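Local coordinates for protein protease VP4 (Blotched snakehead virus, PDB 2GEF) that cleaves peptide bonds by a serine/lysine dyad mechanism and, as in other birnaviruses, probably processes the viral polyprotein of which it is a part, at residues K15-R20 against T44-I49; I24-D29 against S119-V124; F96-R101 against I139-A144; K152-G157 against L182-M187. One frame throughout, in Å; residues are numbered along the deposited sequence.

The four contacts lie within the one protease unit, their centres 15 to 22 Å apart. Interactions 1 and 2 are linked through the N-terminal region: the start of 15-20 meets strand 43-52, and the chain then enters strand 22-27, which pairs with strand 120-126. Interaction 3 sets the loop before strand 104-109 against helix 138-146, which begins just after the nucleophile Ser136. That helix leads into strand 154-160 of interaction 4, and Ile139 and Leu143 pack against Tyr155. Interaction 1 reaches interaction 4 through Leu47 CD2, 3.7 Å from Ala154 CB. Interactions 1 and 2 cross along the chain, as do 2 and 3. Interaction 4 comes last and touches the catalytic dyad, while 1 and 3 lie near it.

Interaction 1: residues K15-R20 against T44-I49; sequences KQPLGR and TSELYI
Thr44 meets Lys15 where the N-terminal arm comes alongside strand 43-52. Its CA-H points almost straight at the Lys15 carbonyl, with CA 3.5 Å from O and 163° at the hydrogen. The side chain of Thr44 turns its CB to the ring of Pro17, 4.1 Å from CG. Ser45 contributes its backbone: its carbonyl O lies 3.5 Å from Pro17 CD, while its hydroxyl is hydrogen-bonded to Leu172 O in helix 170-178, about 5 Å from the side chain of the catalytic Lys173. Pro17 is the hub of the contact, and Glu46 makes the closest side-chain approach to it. The glutamate chain is extended beyond CG and crosses the proline ring at a slant, so that Glu46 CG is 3.4 Å from Pro17 CG and Glu46 CD is 3.6 Å from Pro17 CB. The carboxylate oxygen OE1 also comes within 3.2 Å of Pro17 CG and at the same time lies in the plane of the Tyr48 ring, at its edge. The other oxygen, OE2, is hydrogen-bonded to Asn127, whose ND2 also reaches Tyr48 OH; one amide nitrogen thus serves both acid and phenol, which would steady the carboxylate beside the ring. Beyond Glu46 the strand diverges from the arm and continues between strands 31-38 and 104-109, with Leu47 touching Ala176 of helix 170-178.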
loop_
_atom_site.group_PDB
_atom_site.type_symbol
_atom_site.label_atom_id
_atom_site.label_comp_id
_atom_site.label_asym_id
_atom_site.label_seq_id
_atom_site.Cartn_x
_atom_site.Cartn_y
_atom_site.Cartn_z
ATOM N N LYS A 15 15.831 2.637 7.830
ATOM C CA LYS A 15 15.610 4.082 7.817
ATOM C C LYS A 15 14.251 4.453 7.217
ATOM O O LYS A 15 13.601 3.690 6.453
ATOM C CB LYS A 15 16.652 4.756 6.993
ATOM C CG LYS A 15 18.054 4.501 7.447
ATOM C CD LYS A 15 18.905 5.635 6.984
ATOM C CE LYS A 15 20.339 5.307 7.136
ATOM N NZ LYS A 15 21.239 6.556 6.974
ATOM N N GLN A 16 13.799 5.644 7.590
ATOM C CA GLN A 16 12.583 6.110 7.032
ATOM C C GLN A 16 13.050 6.905 5.822
ATOM O O GLN A 16 14.136 7.480 5.834
ATOM C CB GLN A 16 11.817 6.962 8.013
ATOM C CG GLN A 16 12.612 7.450 9.196
ATOM C CD GLN A 16 12.543 6.431 10.356
ATOM O OE1 GLN A 16 13.582 5.816 10.723
ATOM N NE2 GLN A 16 11.325 6.241 10.932
ATOM N N PRO A 17 12.319 6.787 4.727
ATOM C CA PRO A 17 12.494 7.645 3.611
ATOM C C PRO A 17 12.420 9.129 4.037
ATOM O O PRO A 17 11.535 9.535 4.797
ATOM C CB PRO A 17 11.317 7.253 2.724
ATOM C CG PRO A 17 11.160 5.841 2.984
ATOM C CD PRO A 17 11.339 5.732 4.457
ATOM N N LEU A 18 13.401 9.905 3.614
ATOM C CA LEU A 18 13.235 11.332 3.584
ATOM C C LEU A 18 12.278 11.479 2.384
ATOM O O LEU A 18 12.567 10.938 1.279
ATOM C CB LEU A 18 14.602 12.032 3.400
ATOM C CG LEU A 18 15.071 13.332 2.686
ATOM C CD1 LEU A 18 15.089 14.557 3.612
ATOM C CD2 LEU A 18 16.509 12.965 2.298
ATOM N N GLY A 19 11.115 12.080 2.664
ATOM C CA GLY A 19 10.132 12.496 1.648
ATOM C C GLY A 19 10.338 13.970 1.246
ATOM O O GLY A 19 10.643 14.827 2.078
ATOM N N ARG A 20 10.154 14.275 -0.035
ATOM C CA ARG A 20 10.425 15.594 -0.514
ATOM C C ARG A 20 9.244 16.127 -1.383
ATOM O O ARG A 20 8.307 15.381 -1.734
ATOM C CB ARG A 20 11.776 15.532 -1.201
ATOM C CG ARG A 20 11.813 15.643 -2.676
ATOM C CD ARG A 20 13.171 15.290 -3.254
ATOM N NE ARG A 20 13.069 14.960 -4.690
ATOM C CZ ARG A 20 13.411 15.770 -5.709
ATOM N NH1 ARG A 20 13.905 16.987 -5.494
ATOM N NH2 ARG A 20 13.251 15.361 -6.977
ATOM N N THR A 44 14.327 0.280 3.727
ATOM C CA THR A 44 13.310 1.280 3.868
ATOM C C THR A 44 11.907 0.618 3.999
ATOM O O THR A 44 11.726 -0.421 3.518
ATOM C CB THR A 44 13.282 2.314 2.569
ATOM O OG1 THR A 44 13.074 1.552 1.341
ATOM C CG2 THR A 44 14.598 3.103 2.450
ATOM N N SER A 45 10.981 1.285 4.679
ATOM C CA SER A 45 9.572 0.888 4.802
ATOM C C SER A 45 8.882 2.236 4.832
ATOM O O SER A 45 9.275 3.172 5.670
ATOM C CB SER A 45 9.380 0.227 6.204
ATOM O OG SER A 45 8.139 -0.276 6.327
ATOM N N GLU A 46 7.827 2.335 4.045
ATOM C CA GLU A 46 7.070 3.596 3.831
ATOM C C GLU A 46 5.621 3.209 3.568
ATOM O O GLU A 46 5.391 2.200 2.959
ATOM C CB GLU A 46 7.514 4.057 2.427
ATOM C CG GLU A 46 7.868 5.383 2.260
ATOM C CD GLU A 46 8.683 5.542 0.969
ATOM O OE1 GLU A 46 9.488 4.626 0.583
ATOM O OE2 GLU A 46 8.521 6.590 0.319
ATOM N N LEU A 47 4.651 4.099 3.754
ATOM C CA LEU A 47 3.309 3.965 3.079
ATOM C C LEU A 47 3.201 4.637 1.792
ATOM O O LEU A 47 3.857 5.604 1.536
ATOM C CB LEU A 47 2.258 4.518 3.994
ATOM C CG LEU A 47 2.232 3.672 5.281
ATOM C CD1 LEU A 47 1.148 4.334 6.105
ATOM C CD2 LEU A 47 1.980 2.195 5.175
ATOM N N TYR A 48 2.392 4.060 0.943
ATOM C CA TYR A 48 1.904 4.617 -0.318
ATOM C C TYR A 48 0.401 4.481 -0.258
ATOM O O TYR A 48 -0.120 3.627 0.474
ATOM C CB TYR A 48 2.401 3.823 -1.551
ATOM C CG TYR A 48 3.839 4.058 -2.038
ATOM C CD1 TYR A 48 4.937 4.056 -1.171
ATOM C CD2 TYR A 48 4.083 4.238 -3.354
ATOM C CE1 TYR A 48 6.246 4.260 -1.641
ATOM C CE2 TYR A 48 5.366 4.466 -3.821
ATOM C CZ TYR A 48 6.437 4.487 -2.999
ATOM O OH TYR A 48 7.730 4.709 -3.647
ATOM N N ILE A 49 -0.259 5.274 -1.047
ATOM C CA ILE A 49 -1.707 5.288 -1.122
ATOM C C ILE A 49 -2.034 4.940 -2.505
ATOM O O ILE A 49 -1.381 5.471 -3.328
ATOM C CB ILE A 49 -2.400 6.606 -0.762
ATOM C CG1 ILE A 49 -3.887 6.262 -0.506
ATOM C CG2 ILE A 49 -2.137 7.796 -1.817
ATOM C CD1 ILE A 49 -4.672 7.341 -0.027
#

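Interaction 2: residues I24-D29 against S119-V124; sequences IVHFTD and SADVDV
Val25 and Val122 form a hydrogen-bonded pair of an antiparallel ladder, the edge of a three-stranded sheet in which strand 120-126 lies between 22-27 and 111-114. Val25 N reaches Val122 O over 2.8 Å and Phe27 N reaches Ala120 O over 2.9 Å, both nearly straight; the return bonds run from Val122 N and Ala120 N. The tight face holds Val25, Phe27, Ala120 and Val122, with Val124 beside them. Here the Phe27 ring presents its edge to the valines: its CD1 is 3.8 Å from Val122 CB and its CE1 equally far from Val124 CG2. Val25 CG2, from two residues earlier on the same strand, lies over one ring face, offset toward the rim. Closer still, Val25 CG1 is 3.3 Å from Val124 CG2; since the Val25 chi1 of 14° is nearly eclipsed, the exact fit of that methyl is doubtful. Leu107 of strand 104-109 backs this face at Phe27 and Val124. The other face, with Ile24, His26, Asp121 and Asp123, is looser and more polar, and reaches solvent at Ile24. Ile24 CG2 rests 3.7 Å from Asp121 CB, crossing it at about a right angle, while Asp121 forms a salt bridge with Arg115. At the far end Ser119 OG, hydrogen-bonded to Asp117, lies in the plane of the His26 ring, 2.9 Å from His26 CE1.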
loop_
_atom_site.group_PDB
_atom_site.type_symbol
_atom_site.label_atom_id
_atom_site.label_comp_id
_atom_site.label_asym_id
_atom_site.label_seq_id
_atom_site.Cartn_x
_atom_site.Cartn_y
_atom_site.Cartn_z
ATOM N N ILE A 24 -0.090 18.616 0.780
ATOM C CA ILE A 24 -1.324 18.166 1.326
ATOM C C ILE A 24 -2.373 18.044 0.155
ATOM O O ILE A 24 -2.618 18.981 -0.560
ATOM C CB ILE A 24 -1.797 19.062 2.550
ATOM C CG1 ILE A 24 -0.637 19.391 3.533
ATOM C CG2 ILE A 24 -2.822 18.346 3.422
ATOM C CD1 ILE A 24 0.578 18.493 3.438
ATOM N N VAL A 25 -2.931 16.846 -0.065
ATOM C CA VAL A 25 -4.061 16.750 -0.969
ATOM C C VAL A 25 -5.171 16.001 -0.276
ATOM O O VAL A 25 -4.976 15.105 0.607
ATOM C CB VAL A 25 -3.757 16.227 -2.469
ATOM C CG1 VAL A 25 -2.430 15.594 -2.661
ATOM C CG2 VAL A 25 -5.003 15.440 -3.181
ATOM N N HIS A 26 -6.352 16.398 -0.711
ATOM C CA HIS A 26 -7.546 15.930 -0.094
ATOM C C HIS A 26 -8.045 14.819 -1.017
ATOM O O HIS A 26 -8.253 15.030 -2.240
ATOM C CB HIS A 26 -8.570 17.038 0.052
ATOM C CG HIS A 26 -9.849 16.520 0.549
ATOM N ND1 HIS A 26 -9.947 15.860 1.759
ATOM C CD2 HIS A 26 -11.074 16.456 -0.029
ATOM C CE1 HIS A 26 -11.194 15.450 1.922
ATOM N NE2 HIS A 26 -11.899 15.799 0.852
ATOM N N PHE A 27 -8.196 13.624 -0.421
ATOM C CA PHE A 27 -8.685 12.450 -1.093
ATOM C C PHE A 27 -9.957 12.040 -0.358
ATOM O O PHE A 27 -10.011 11.877 0.897
ATOM C CB PHE A 27 -7.657 11.294 -0.962
ATOM C CG PHE A 27 -6.496 11.435 -1.892
ATOM C CD1 PHE A 27 -5.209 11.641 -1.396
ATOM C CD2 PHE A 27 -6.654 11.396 -3.275
ATOM C CE1 PHE A 27 -4.107 11.806 -2.286
ATOM C CE2 PHE A 27 -5.540 11.576 -4.130
ATOM C CZ PHE A 27 -4.294 11.730 -3.609
ATOM N N THR A 28 -10.969 11.811 -1.162
ATOM C CA THR A 28 -12.191 11.267 -0.681
ATOM C C THR A 28 -12.169 9.720 -0.697
ATOM O O THR A 28 -13.088 9.067 -0.201
ATOM C CB THR A 28 -13.360 11.774 -1.557
ATOM O OG1 THR A 28 -13.093 11.459 -2.922
ATOM C CG2 THR A 28 -13.571 13.260 -1.365
ATOM N N ASP A 29 -11.103 9.126 -1.216
ATOM C CA ASP A 29 -10.963 7.680 -1.381
ATOM C C ASP A 29 -9.538 7.270 -1.704
ATOM O O ASP A 29 -8.844 8.047 -2.240
ATOM C CB ASP A 29 -11.977 7.109 -2.489
ATOM C CG ASP A 29 -12.051 7.962 -3.789
ATOM O OD1 ASP A 29 -12.909 8.838 -3.866
ATOM O OD2 ASP A 29 -11.312 7.805 -4.781
ATOM N N SER A 119 -13.111 10.986 4.434
ATOM C CA SER A 119 -12.084 11.536 3.577
ATOM C C SER A 119 -10.852 11.885 4.392
ATOM O O SER A 119 -10.937 11.942 5.602
ATOM C CB SER A 119 -12.579 12.808 2.889
ATOM O OG SER A 119 -12.698 13.808 3.807
ATOM N N ALA A 120 -9.748 12.225 3.725
ATOM C CA ALA A 120 -8.462 12.572 4.400
ATOM C C ALA A 120 -7.570 13.489 3.587
ATOM O O ALA A 120 -7.545 13.451 2.353
ATOM C CB ALA A 120 -7.677 11.268 4.679
ATOM N N ASP A 121 -6.828 14.329 4.315
ATOM C CA ASP A 121 -5.859 15.168 3.714
ATOM C C ASP A 121 -4.594 14.333 3.866
ATOM O O ASP A 121 -4.292 13.861 4.931
ATOM C CB ASP A 121 -5.785 16.483 4.530
ATOM C CG ASP A 121 -6.920 17.350 4.269
ATOM O OD1 ASP A 121 -7.167 17.773 3.113
ATOM O OD2 ASP A 121 -7.664 17.591 5.224
ATOM N N VAL A 122 -3.863 14.133 2.791
ATOM C CA VAL A 122 -2.848 13.102 2.751
ATOM C C VAL A 122 -1.679 13.906 2.285
ATOM O O VAL A 122 -1.752 14.648 1.258
ATOM C CB VAL A 122 -3.197 11.867 1.793
ATOM C CG1 VAL A 122 -1.971 10.999 1.315
ATOM C CG2 VAL A 122 -4.370 10.977 2.329
ATOM N N ASP A 123 -0.621 13.785 3.074
ATOM C CA ASP A 123 0.634 14.415 2.691
ATOM C C ASP A 123 1.350 13.536 1.632
ATOM O O ASP A 123 2.021 12.583 1.974
ATOM C CB ASP A 123 1.452 14.608 3.984
ATOM C CG ASP A 123 2.738 15.319 3.797
ATOM O OD1 ASP A 123 3.087 15.760 2.708
ATOM O OD2 ASP A 123 3.402 15.470 4.840
ATOM N N VAL A 124 1.175 13.866 0.362
ATOM C CA VAL A 124 1.801 13.141 -0.733
ATOM C C VAL A 124 3.228 13.718 -0.864
ATOM O O VAL A 124 3.437 14.874 -0.793
ATOM C CB VAL A 124 1.020 13.363 -2.090
ATOM C CG1 VAL A 124 1.658 12.718 -3.374
ATOM C CG2 VAL A 124 -0.478 13.004 -1.969
#

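Interaction 3: residues F96-R101 against I139-A144; sequences FNVKTR and IALALA
The Phe96 ring is the flat group that touches across this contact, and CD2 and CE2 are its atoms nearest the helix. Leu141 CD1 comes to it obliquely, 3.6 Å from Phe96 CE2 and 3.7 Å from Phe96 CD2, with the two side chains crossing at about a right angle. Gln135 and Ser137, flanking the nucleophile Ser136, also touch Phe96, so the ring sits at the foot of helix 138-146. The same Leu141 methyl is shared with Val98, whose CG1 stands 4.1 Å from Leu141 CD1. With Val98 CG2 anti to the backbone N, the second methyl faces Ala142, 4.2 Å from its CB. Thr100 completes the row: its CG2 lies 4.2 Å from Leu141 O, whereas its hydroxyl is taken by Thr102 O. The loop is also held by backbone pairing of Phe96 with Leu69 and Val98 with Gly71, and by Asp72 receiving the amides of Thr100 and Arg101. Between loop and helix the chemistry is almost wholly apolar and buried, consistent with fit of shape, more than polarity, setting how the two surfaces meet, while the loop's polar bonds are made to other parts of the chain.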
loop_
_atom_site.group_PDB
_atom_site.type_symbol
_atom_site.label_atom_id
_atom_site.label_comp_id
_atom_site.label_asym_id
_atom_site.label_seq_id
_atom_site.Cartn_x
_atom_site.Cartn_y
_atom_site.Cartn_z
ATOM N N PHE A 96 -1.108 -8.356 -12.756
ATOM C CA PHE A 96 -1.545 -8.612 -11.408
ATOM C C PHE A 96 -2.689 -9.609 -11.481
ATOM O O PHE A 96 -3.343 -9.673 -12.556
ATOM C CB PHE A 96 -1.965 -7.297 -10.885
ATOM C CG PHE A 96 -0.822 -6.475 -10.220
ATOM C CD1 PHE A 96 0.346 -6.184 -10.860
ATOM C CD2 PHE A 96 -0.986 -5.998 -8.954
ATOM C CE1 PHE A 96 1.352 -5.393 -10.269
ATOM C CE2 PHE A 96 -0.010 -5.210 -8.342
ATOM C CZ PHE A 96 1.141 -4.896 -8.993
ATOM N N ASN A 97 -2.907 -10.389 -10.405
ATOM C CA ASN A 97 -4.113 -11.192 -10.221
ATOM C C ASN A 97 -5.530 -10.413 -10.135
ATOM O O ASN A 97 -6.497 -10.666 -10.908
ATOM C CB ASN A 97 -3.970 -12.153 -9.058
ATOM C CG ASN A 97 -5.046 -13.252 -9.105
ATOM O OD1 ASN A 97 -6.243 -13.023 -8.766
ATOM N ND2 ASN A 97 -4.687 -14.365 -9.661
ATOM N N VAL A 98 -5.514 -9.414 -9.264
ATOM C CA VAL A 98 -6.544 -8.443 -9.032
ATOM C C VAL A 98 -7.188 -7.757 -10.280
ATOM O O VAL A 98 -6.541 -7.242 -11.174
ATOM C CB VAL A 98 -5.988 -7.370 -7.997
ATOM C CG1 VAL A 98 -5.003 -6.509 -8.641
ATOM C CG2 VAL A 98 -7.169 -6.638 -7.253
ATOM N N LYS A 99 -8.497 -7.630 -10.201
ATOM C CA LYS A 99 -9.250 -7.132 -11.299
ATOM C C LYS A 99 -9.888 -5.900 -10.613
ATOM O O LYS A 99 -10.460 -5.979 -9.554
ATOM C CB LYS A 99 -10.297 -8.216 -11.748
ATOM C CG LYS A 99 -9.797 -9.154 -12.885
ATOM C CD LYS A 99 -10.807 -10.313 -12.994
ATOM C CE LYS A 99 -10.353 -11.630 -13.805
ATOM N NZ LYS A 99 -9.423 -12.598 -13.124
ATOM N N THR A 100 -9.680 -4.756 -11.170
ATOM C CA THR A 100 -10.060 -3.525 -10.535
ATOM C C THR A 100 -11.165 -2.766 -11.276
ATOM O O THR A 100 -11.689 -1.908 -10.659
ATOM C CB THR A 100 -8.923 -2.632 -10.408
ATOM O OG1 THR A 100 -8.413 -2.386 -11.709
ATOM C CG2 THR A 100 -7.789 -3.290 -9.339
ATOM N N ARG A 101 -11.497 -3.085 -12.567
ATOM C CA ARG A 101 -12.365 -2.214 -13.437
ATOM C C ARG A 101 -11.991 -0.644 -13.467
ATOM O O ARG A 101 -12.739 0.225 -13.918
ATOM C CB ARG A 101 -13.889 -2.465 -13.225
ATOM C CG ARG A 101 -14.330 -3.084 -11.872
ATOM C CD ARG A 101 -15.862 -3.267 -11.656
ATOM N NE ARG A 101 -16.088 -3.044 -10.199
ATOM C CZ ARG A 101 -15.860 -1.868 -9.602
ATOM N NH1 ARG A 101 -15.439 -0.849 -10.358
ATOM N NH2 ARG A 101 -15.967 -1.720 -8.293
ATOM N N ILE A 139 -4.431 -6.070 -2.041
ATOM C CA ILE A 139 -5.512 -5.755 -1.209
ATOM C C ILE A 139 -5.848 -4.248 -1.273
ATOM O O ILE A 139 -6.993 -3.932 -1.480
ATOM C CB ILE A 139 -5.229 -6.080 0.129
ATOM C CG1 ILE A 139 -5.089 -7.670 0.319
ATOM C CG2 ILE A 139 -6.393 -5.626 1.013
ATOM C CD1 ILE A 139 -4.794 -7.970 1.875
ATOM N N ALA A 140 -4.853 -3.335 -1.102
ATOM C CA ALA A 140 -5.058 -1.868 -1.296
ATOM C C ALA A 140 -5.701 -1.483 -2.668
ATOM O O ALA A 140 -6.647 -0.677 -2.831
ATOM C CB ALA A 140 -3.623 -1.167 -1.115
ATOM N N LEU A 141 -5.100 -1.980 -3.722
ATOM C CA LEU A 141 -5.791 -1.862 -5.064
ATOM C C LEU A 141 -7.230 -2.081 -5.139
ATOM O O LEU A 141 -7.980 -1.293 -5.688
ATOM C CB LEU A 141 -5.138 -2.831 -6.083
ATOM C CG LEU A 141 -3.665 -2.439 -6.277
ATOM C CD1 LEU A 141 -2.837 -3.224 -7.376
ATOM C CD2 LEU A 141 -3.400 -0.969 -6.264
ATOM N N ALA A 142 -7.594 -3.262 -4.739
ATOM C CA ALA A 142 -8.998 -3.697 -4.519
ATOM C C ALA A 142 -9.876 -2.764 -3.717
ATOM O O ALA A 142 -10.963 -2.414 -4.114
ATOM C CB ALA A 142 -9.055 -5.039 -3.811
ATOM N N LEU A 143 -9.496 -2.549 -2.483
ATOM C CA LEU A 143 -10.320 -1.634 -1.644
ATOM C C LEU A 143 -10.376 -0.247 -2.371
ATOM O O LEU A 143 -11.444 0.406 -2.382
ATOM C CB LEU A 143 -9.670 -1.544 -0.251
ATOM C CG LEU A 143 -9.641 -2.981 0.284
ATOM C CD1 LEU A 143 -9.175 -2.912 1.711
ATOM C CD2 LEU A 143 -11.008 -3.352 0.469
ATOM N N ALA A 144 -9.260 0.204 -2.990
ATOM C CA ALA A 144 -9.208 1.592 -3.499
ATOM C C ALA A 144 -10.046 1.667 -4.731
ATOM O O ALA A 144 -10.589 2.675 -5.023
ATOM C CB ALA A 144 -7.795 2.107 -3.761
#

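Interaction 4: residues K152-G157 against L182-M187; sequences KAAYTG and LPLVGM
Tyr155 lies beside Val185, both pointing to the same face of the sheet. Its CB sits 3.9 Å from Val185 O and also meets Ile139 of helix 138-146. With CG anti to the carbonyl carbon (chi1 -60°), the ring runs along the valine: Tyr155 CD1 is 3.7 Å from Val185 CB, and one atom further Tyr155 CE1 is 3.5 Å from Val185 CG1. At the tip the hydroxyl is hydrogen-bonded to His206 of helix 200-209, so the polar end of a buried ring is satisfied. The other valine methyl, Val185 CG2, touches Ala153 CB at 3.9 Å. Beneath these side chains strands 154-160 and 184-186 run parallel, in a beta-alpha-beta crossover whose connection holds helix 170-178 and the short strand 163-165. Four backbone bonds join them, from Ala154 N to Pro183 O (2.7 Å) to the longer Met187 N to Thr156 O (3.1 Å), where residue 187 is selenomethionine. Gly186 fits beside Thr156 O with backbone angles suited to glycine. Thr156 crosses Leu184 at a slant, its CG2 3.9 Å from Leu184 CD1, and its OG1 makes a weak hydrogen bond to catalytic Lys173, with Ser136 also in touch. Leu184 touches Lys173 as well, so the ladder brings one hydroxyl and one apolar side chain to the catalytic lysine.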
loop_
_atom_site.group_PDB
_atom_site.type_symbol
_atom_site.label_atom_id
_atom_site.label_comp_id
_atom_site.label_asym_id
_atom_site.label_seq_id
_atom_site.Cartn_x
_atom_site.Cartn_y
_atom_site.Cartn_z
ATOM N N LYS A 152 -8.913 3.597 7.736
ATOM C CA LYS A 152 -7.752 3.894 8.633
ATOM C C LYS A 152 -6.922 2.673 8.962
ATOM O O LYS A 152 -7.037 2.109 10.001
ATOM C CB LYS A 152 -8.178 4.595 9.897
ATOM C CG LYS A 152 -9.086 5.767 9.682
ATOM C CD LYS A 152 -9.646 6.347 11.039
ATOM C CE LYS A 152 -10.953 7.190 10.887
ATOM N NZ LYS A 152 -11.133 8.068 12.156
ATOM N N ALA A 153 -6.076 2.213 8.059
ATOM C CA ALA A 153 -5.299 1.066 8.311
ATOM C C ALA A 153 -4.386 0.982 7.169
ATOM O O ALA A 153 -4.760 1.374 6.121
ATOM C CB ALA A 153 -6.290 -0.213 8.269
ATOM N N ALA A 154 -3.258 0.290 7.269
ATOM C CA ALA A 154 -2.533 -0.006 6.004
ATOM C C ALA A 154 -2.742 -1.453 5.651
ATOM O O ALA A 154 -2.764 -2.327 6.514
ATOM C CB ALA A 154 -1.016 0.321 6.188
ATOM N N TYR A 155 -2.758 -1.789 4.388
ATOM C CA TYR A 155 -3.000 -3.195 3.952
ATOM C C TYR A 155 -1.846 -3.846 3.178
ATOM O O TYR A 155 -1.182 -3.231 2.289
ATOM C CB TYR A 155 -4.292 -3.325 3.134
ATOM C CG TYR A 155 -5.509 -2.884 3.936
ATOM C CD1 TYR A 155 -6.188 -3.792 4.731
ATOM C CD2 TYR A 155 -6.069 -1.553 3.786
ATOM C CE1 TYR A 155 -7.361 -3.421 5.508
ATOM C CE2 TYR A 155 -7.207 -1.143 4.628
ATOM C CZ TYR A 155 -7.812 -2.084 5.443
ATOM O OH TYR A 155 -8.869 -1.729 6.327
ATOM N N THR A 156 -1.661 -5.155 3.433
ATOM C CA THR A 156 -0.619 -5.929 2.698
ATOM C C THR A 156 -1.065 -7.354 2.425
ATOM O O THR A 156 -1.628 -8.047 3.294
ATOM C CB THR A 156 0.785 -5.803 3.361
ATOM O OG1 THR A 156 1.796 -6.015 2.378
ATOM C CG2 THR A 156 0.997 -6.717 4.654
ATOM N N GLY A 157 -0.905 -7.789 1.170
ATOM C CA GLY A 157 -1.303 -9.086 0.864
ATOM C C GLY A 157 -1.435 -9.223 -0.627
ATOM O O GLY A 157 -1.973 -8.330 -1.265
ATOM N N LEU A 182 -1.383 3.671 12.638
ATOM C CA LEU A 182 -2.258 2.771 11.878
ATOM C C LEU A 182 -1.859 1.333 12.070
ATOM O O LEU A 182 -0.627 1.090 12.126
ATOM C CB LEU A 182 -2.141 3.036 10.375
ATOM C CG LEU A 182 -2.532 4.405 9.877
ATOM C CD1 LEU A 182 -2.688 4.503 8.301
ATOM C CD2 LEU A 182 -3.923 4.857 10.529
ATOM N N PRO A 183 -2.874 0.408 12.175
ATOM C CA PRO A 183 -2.576 -0.963 12.009
ATOM C C PRO A 183 -2.172 -1.433 10.640
ATOM O O PRO A 183 -2.634 -0.924 9.599
ATOM C CB PRO A 183 -3.872 -1.681 12.523
ATOM C CG PRO A 183 -4.961 -0.718 12.074
ATOM C CD PRO A 183 -4.307 0.597 12.511
ATOM N N LEU A 184 -1.236 -2.402 10.677
ATOM C CA LEU A 184 -0.998 -3.308 9.546
ATOM C C LEU A 184 -2.033 -4.461 9.498
ATOM O O LEU A 184 -2.193 -5.167 10.484
ATOM C CB LEU A 184 0.402 -3.801 9.497
ATOM C CG LEU A 184 0.745 -4.493 8.162
ATOM C CD1 LEU A 184 0.657 -3.618 7.014
ATOM C CD2 LEU A 184 2.183 -5.169 8.186
ATOM N N VAL A 185 -2.789 -4.537 8.380
ATOM C CA VAL A 185 -3.847 -5.457 8.249
ATOM C C VAL A 185 -3.588 -6.310 7.013
ATOM O O VAL A 185 -3.162 -5.831 5.923
ATOM C CB VAL A 185 -5.222 -4.734 8.127
ATOM C CG1 VAL A 185 -6.358 -5.739 7.995
ATOM C CG2 VAL A 185 -5.473 -3.877 9.357
ATOM N N GLY A 186 -3.765 -7.582 7.173
ATOM C CA GLY A 186 -3.578 -8.452 6.003
ATOM C C GLY A 186 -2.925 -9.779 6.335
ATOM O O GLY A 186 -3.416 -10.452 7.245
HETATM N N MSE A 187 -1.939 -10.232 5.523
HETATM C CA MSE A 187 -1.347 -11.523 5.847
HETATM C C MSE A 187 0.133 -11.469 5.483
HETATM O O MSE A 187 0.479 -11.073 4.340
HETATM C CB MSE A 187 -1.950 -12.701 5.037
HETATM C CG MSE A 187 -3.294 -13.168 5.307
HETATM SE SE MSE A 187 -3.555 -14.784 4.238
HETATM C CE MSE A 187 -2.826 -16.007 5.621
#